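Local coordinates for abhydrolase domain-containing protein (Exiguobacterium antarcticum, PDB 5H3H) that hydrolyses ester bonds as an alpha/beta-hydrolase-fold esterase and probably also acts as a perhydrolase, forming peracids, at residues L93-G98 with H248-D253; D55-G60 with T72-D77. All blocks are in the same frame, centred on the assembly; numbering follows the deposited sequence.

Contact 1. Residues L93-G98 with H248-D253; sequences LGFSMG and HGMFLD. With F50 (ethaneperoxoic acid), chain D.
F95 and S96 face G249 and H248 with CA atoms of S96 and H248 8.3 Å apart, where strand 90-95 ends and the chain turns sharply into helix 97-109. The turn has the form of the nucleophile elbow of the alpha/beta hydrolase fold: G94, S96 and G98 fit GxSxG, S96 has a positive phi, and G98 N reaches back to F95 O. The other segment makes an inverse gamma turn centred on G249 before the short helix 250-253. S96 and H248, with D220 bonded to H248 ND1, fit a Ser-His-Asp triad, consistent with catalytic roles in this esterase. With CG anti to the backbone N (chi1 -169°), the H248 imidazole reaches across and sets its edge at S96 OG, 3.0 Å from H248 NE2. F95 CZ lies over the centre of one imidazole face, 3.7 Å above the plane, with the two rings inclined at 43°. F251 in turn points its edge at the F95 face, an edge-to-face pair with centroids 5.4 Å apart, and M250 CE touches F95 CE1 obliquely. With an alanine at H248, D220 would probably lack its ND1 mate, the peracid OXT its NE2 donor, and F95 CZ the ring face it rests on. Ethaneperoxoic acid is held between the segments: M97 N donates to its O, and H248 NE2 donates almost straight to its OXT (2.8 Å, 175°).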
loop_
_atom_site.group_PDB
_atom_site.type_symbol
_atom_site.label_atom_id
_atom_site.label_comp_id
_atom_site.label_asym_id
_atom_site.label_seq_id
_atom_site.Cartn_x
_atom_site.Cartn_y
_atom_site.Cartn_z
ATOM N N LEU B 93 -1.424 -14.645 9.654
ATOM C CA LEU B 93 -2.729 -15.310 9.902
ATOM C C LEU B 93 -3.639 -14.401 10.727
ATOM O O LEU B 93 -3.251 -13.936 11.791
ATOM C CB LEU B 93 -2.561 -16.652 10.567
ATOM C CG LEU B 93 -3.787 -17.433 11.081
ATOM C CD1 LEU B 93 -5.047 -17.310 10.266
ATOM C CD2 LEU B 93 -3.478 -18.925 11.291
ATOM N N GLY B 94 -4.856 -14.173 10.230
ATOM C CA GLY B 94 -5.824 -13.478 10.999
ATOM C C GLY B 94 -7.009 -14.370 11.291
ATOM O O GLY B 94 -7.550 -14.963 10.363
ATOM N N PHE B 95 -7.377 -14.463 12.553
ATOM C CA PHE B 95 -8.573 -15.235 12.976
ATOM C C PHE B 95 -9.656 -14.231 13.324
ATOM O O PHE B 95 -9.447 -13.327 14.138
ATOM C CB PHE B 95 -8.274 -16.107 14.150
ATOM C CG PHE B 95 -9.513 -16.849 14.676
ATOM C CD1 PHE B 95 -9.884 -18.079 14.129
ATOM C CD2 PHE B 95 -10.316 -16.288 15.688
ATOM C CE1 PHE B 95 -10.987 -18.781 14.636
ATOM C CE2 PHE B 95 -11.465 -16.963 16.144
ATOM C CZ PHE B 95 -11.796 -18.184 15.594
ATOM N N SER B 96 -10.807 -14.372 12.679
ATOM C CA SER B 96 -11.965 -13.583 12.956
ATOM C C SER B 96 -11.703 -12.074 12.793
ATOM O O SER B 96 -11.389 -11.674 11.675
ATOM C CB SER B 96 -12.550 -14.020 14.304
ATOM O OG SER B 96 -13.914 -13.712 14.310
ATOM N N MET B 97 -11.847 -11.260 13.824
ATOM C CA MET B 97 -11.519 -9.832 13.679
ATOM C C MET B 97 -10.087 -9.626 13.137
ATOM O O MET B 97 -9.835 -8.671 12.397
ATOM C CB MET B 97 -11.664 -9.115 15.016
ATOM C CG MET B 97 -11.602 -7.585 14.909
ATOM S SD MET B 97 -11.882 -6.779 16.487
ATOM C CE MET B 97 -10.512 -7.415 17.471
ATOM N N GLY B 98 -9.216 -10.558 13.493
ATOM C CA GLY B 98 -7.826 -10.657 13.019
ATOM C C GLY B 98 -7.688 -10.763 11.525
ATOM O O GLY B 98 -6.812 -10.107 10.916
ATOM N N HIS B 248 -16.842 -21.781 14.824
ATOM C CA HIS B 248 -15.938 -20.640 14.746
ATOM C C HIS B 248 -14.564 -21.061 15.250
ATOM O O HIS B 248 -13.581 -20.950 14.528
ATOM C CB HIS B 248 -16.511 -19.541 15.571
ATOM C CG HIS B 248 -15.848 -18.221 15.385
ATOM N ND1 HIS B 248 -15.547 -17.723 14.142
ATOM C CD2 HIS B 248 -15.511 -17.258 16.273
ATOM C CE1 HIS B 248 -15.033 -16.514 14.268
ATOM N NE2 HIS B 248 -15.035 -16.183 15.547
ATOM N N GLY B 249 -14.543 -21.701 16.395
ATOM C CA GLY B 249 -13.296 -22.079 17.031
ATOM C C GLY B 249 -12.671 -23.311 16.477
ATOM O O GLY B 249 -12.475 -24.265 17.210
ATOM N N MET B 250 -12.300 -23.310 15.182
ATOM C CA MET B 250 -11.685 -24.516 14.627
ATOM C C MET B 250 -10.405 -24.933 15.293
ATOM O O MET B 250 -10.000 -26.097 15.230
ATOM C CB MET B 250 -11.489 -24.457 13.137
ATOM C CG MET B 250 -10.813 -23.264 12.534
ATOM S SD MET B 250 -11.504 -22.913 10.859
ATOM C CE MET B 250 -11.440 -21.171 11.179
ATOM N N PHE B 251 -9.726 -23.957 15.886
ATOM C CA PHE B 251 -8.423 -24.219 16.505
ATOM C C PHE B 251 -8.515 -25.196 17.685
ATOM O O PHE B 251 -7.492 -25.765 18.075
ATOM C CB PHE B 251 -7.752 -22.911 16.858
ATOM C CG PHE B 251 -8.534 -22.079 17.812
ATOM C CD1 PHE B 251 -8.408 -22.271 19.176
ATOM C CD2 PHE B 251 -9.357 -21.069 17.340
ATOM C CE1 PHE B 251 -9.149 -21.506 20.099
ATOM C CE2 PHE B 251 -10.098 -20.316 18.240
ATOM C CZ PHE B 251 -9.961 -20.508 19.608
ATOM N N LEU B 252 -9.725 -25.415 18.226
ATOM C CA LEU B 252 -10.037 -26.507 19.125
ATOM C C LEU B 252 -11.027 -27.560 18.587
ATOM O O LEU B 252 -10.905 -28.733 18.931
ATOM C CB LEU B 252 -10.636 -25.940 20.405
ATOM C CG LEU B 252 -9.868 -24.926 21.230
ATOM C CD1 LEU B 252 -10.704 -24.622 22.466
ATOM C CD2 LEU B 252 -8.489 -25.431 21.613
ATOM N N ASP B 253 -12.042 -27.161 17.813
ATOM C CA ASP B 253 -13.002 -28.124 17.255
ATOM C C ASP B 253 -12.278 -29.197 16.382
ATOM O O ASP B 253 -12.626 -30.381 16.479
ATOM C CB ASP B 253 -14.108 -27.435 16.401
ATOM C CG ASP B 253 -15.240 -26.800 17.218
ATOM O OD1 ASP B 253 -15.503 -27.171 18.372
ATOM O OD2 ASP B 253 -15.944 -25.945 16.656
HETATM C C F50 D . -14.487 -12.339 16.296
HETATM O OX1 F50 D . -13.445 -14.205 17.708
HETATM O O F50 D . -13.473 -11.680 16.201
HETATM O OXT F50 D . -14.337 -13.752 16.683
HETATM C CH3 F50 D . -15.829 -11.723 16.018
#

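Contact 2. Residues D55-G60 with T72-D77; sequences DYRGYG and TTMASD
R57 and D77 meet with their flat ends nearly coplanar, guanidinium and carboxylate only 6° apart. The grip is side-on: NE of R57 donates to D77 OD2 (2.7 Å) and NH1 of R57 to D77 OD1 (2.9 Å), each oxygen offering its syn lone pair, so the paired bonds hold both groups against rotation. A bend at chi3 (81°) in the arginine chain turns that edge toward the helix. Over one guanidinium face lies the methyl of T73, whose CG2 is 3.4 Å above the plane and offset toward the rim. The second terminal nitrogen, NH2, looks elsewhere, forming a salt bridge to D9 and a bond to the backbone O of T67; this buried charge therefore has two acidic partners, which would probably keep both carboxylates ionised. A water adds a link to the loop backbone, accepting from R57 N and donating to D77 OD2 (2.6 Å). M74, bent at chi2 and chi3, brings its sulfur to Y56: SD is 4.1 Å from Y56 CB and 5.0 Å from the ring centroid, an oblique Met-aromatic contact. The phenol end of Y56 goes on to bond H28 O. Y56 to Y59 forms a type II beta turn, with G58 at its positive-phi position. Together these contacts pin the loop after strand 50-54 to helix 71-85, in the beta-alpha connection of an alpha/beta hydrolase core.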
loop_
_atom_site.group_PDB
_atom_site.type_symbol
_atom_site.label_atom_id
_atom_site.label_comp_id
_atom_site.label_asym_id
_atom_site.label_seq_id
_atom_site.Cartn_x
_atom_site.Cartn_y
_atom_site.Cartn_z
ATOM N N ASP B 55 -0.783 -9.055 20.850
ATOM C CA ASP B 55 -2.013 -8.710 21.633
ATOM C C ASP B 55 -2.363 -7.349 21.160
ATOM O O ASP B 55 -1.519 -6.459 21.320
ATOM C CB ASP B 55 -1.759 -8.654 23.147
ATOM C CG ASP B 55 -1.528 -10.022 23.802
ATOM O OD1 ASP B 55 -1.749 -11.091 23.176
ATOM O OD2 ASP B 55 -1.151 -10.029 24.985
ATOM N N TYR B 56 -3.541 -7.130 20.586
ATOM C CA TYR B 56 -3.901 -5.798 20.153
ATOM C C TYR B 56 -3.991 -4.897 21.357
ATOM O O TYR B 56 -4.192 -5.361 22.516
ATOM C CB TYR B 56 -5.238 -5.691 19.414
ATOM C CG TYR B 56 -5.470 -6.693 18.372
ATOM C CD1 TYR B 56 -4.667 -6.779 17.247
ATOM C CD2 TYR B 56 -6.578 -7.514 18.451
ATOM C CE1 TYR B 56 -4.911 -7.753 16.264
ATOM C CE2 TYR B 56 -6.837 -8.453 17.493
ATOM C CZ TYR B 56 -6.002 -8.599 16.410
ATOM O OH TYR B 56 -6.351 -9.589 15.530
ATOM N N ARG B 57 -3.927 -3.604 21.073
ATOM C CA ARG B 57 -4.339 -2.642 22.065
ATOM C C ARG B 57 -5.703 -3.070 22.631
ATOM O O ARG B 57 -6.588 -3.469 21.902
ATOM C CB ARG B 57 -4.447 -1.222 21.555
ATOM C CG ARG B 57 -5.330 -0.957 20.386
ATOM C CD ARG B 57 -5.344 0.547 20.127
ATOM N NE ARG B 57 -4.188 1.027 19.380
ATOM C CZ ARG B 57 -3.875 2.319 19.222
ATOM N NH1 ARG B 57 -2.801 2.657 18.477
ATOM N NH2 ARG B 57 -4.593 3.278 19.809
ATOM N N GLY B 58 -5.817 -2.946 23.931
ATOM C CA GLY B 58 -7.059 -3.284 24.622
ATOM C C GLY B 58 -7.097 -4.724 25.151
ATOM O O GLY B 58 -8.033 -5.046 25.873
ATOM N N TYR B 59 -6.145 -5.597 24.746
ATOM C CA TYR B 59 -6.250 -7.032 25.022
ATOM C C TYR B 59 -5.008 -7.521 25.641
ATOM O O TYR B 59 -3.962 -6.867 25.507
ATOM C CB TYR B 59 -6.522 -7.821 23.755
ATOM C CG TYR B 59 -7.822 -7.366 23.144
ATOM C CD1 TYR B 59 -7.862 -6.242 22.342
ATOM C CD2 TYR B 59 -9.013 -7.989 23.445
ATOM C CE1 TYR B 59 -9.044 -5.752 21.832
ATOM C CE2 TYR B 59 -10.202 -7.526 22.916
ATOM C CZ TYR B 59 -10.238 -6.441 22.130
ATOM O OH TYR B 59 -11.433 -6.031 21.619
ATOM N N GLY B 60 -5.115 -8.657 26.365
ATOM C CA GLY B 60 -3.922 -9.372 26.784
ATOM C C GLY B 60 -3.062 -8.444 27.634
ATOM O O GLY B 60 -3.575 -7.791 28.503
ATOM N N THR B 72 -8.271 0.670 10.612
ATOM C CA THR B 72 -7.150 1.511 10.139
ATOM C C THR B 72 -6.088 1.638 11.222
ATOM O O THR B 72 -4.955 1.302 10.977
ATOM C CB THR B 72 -7.589 2.907 9.663
ATOM O OG1 THR B 72 -8.448 2.768 8.519
ATOM C CG2 THR B 72 -6.352 3.784 9.290
ATOM N N THR B 73 -6.444 2.140 12.410
ATOM C CA THR B 73 -5.459 2.275 13.495
ATOM C C THR B 73 -4.882 0.919 13.899
ATOM O O THR B 73 -3.744 0.802 14.205
ATOM C CB THR B 73 -6.071 2.930 14.786
ATOM O OG1 THR B 73 -6.691 4.201 14.490
ATOM C CG2 THR B 73 -4.990 3.169 15.838
ATOM N N MET B 74 -5.707 -0.108 13.990
ATOM C CA MET B 74 -5.228 -1.474 14.359
ATOM C C MET B 74 -4.204 -2.036 13.357
ATOM O O MET B 74 -3.227 -2.676 13.757
ATOM C CB MET B 74 -6.437 -2.445 14.387
ATOM C CG MET B 74 -7.479 -2.229 15.509
ATOM S SD MET B 74 -6.909 -2.720 17.162
ATOM C CE MET B 74 -6.081 -1.183 17.457
ATOM N N ALA B 75 -4.519 -1.850 12.071
ATOM C CA ALA B 75 -3.641 -2.215 10.978
ATOM C C ALA B 75 -2.333 -1.419 11.064
ATOM O O ALA B 75 -1.251 -1.986 10.823
ATOM C CB ALA B 75 -4.312 -1.987 9.645
ATOM N N SER B 76 -2.434 -0.147 11.462
ATOM C CA SER B 76 -1.216 0.678 11.732
ATOM C C SER B 76 -0.370 0.057 12.828
ATOM O O SER B 76 0.866 0.040 12.715
ATOM C CB SER B 76 -1.558 2.122 12.075
ATOM O OG SER B 76 -0.360 2.828 12.307
ATOM N N ASP B 77 -1.027 -0.494 13.870
ATOM C CA ASP B 77 -0.275 -1.160 14.960
ATOM C C ASP B 77 0.421 -2.362 14.430
ATOM O O ASP B 77 1.547 -2.626 14.777
ATOM C CB ASP B 77 -1.109 -1.576 16.187
ATOM C CG ASP B 77 -1.767 -0.378 16.936
ATOM O OD1 ASP B 77 -1.336 0.780 16.782
ATOM O OD2 ASP B 77 -2.756 -0.591 17.689
HETATM O O HOH W 1 -3.434 -3.117 18.076
#

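How the contacts relate
Contact 2 closes before contact 1 opens: helix 71-85 is followed in the chain by strand 90-95, which leads into the elbow. Their centres are about 17 Å apart, yet the two meet through Y56: its OH comes within 3.1 Å of G98 CA, and its CE2 packs at 3.8 Å against M97 CE. The tyrosine thus links the salt-bridged loop of contact 2 to the first turn of the helix behind the probable nucleophile, while its nearest side-chain atom is about 7 Å from the bound ethaneperoxoic acid. Contact 1 supplies F95, S96, M97 and H248 to the ligand pocket; contact 2 lies one layer further out, with W30, another pocket residue, touching Y59.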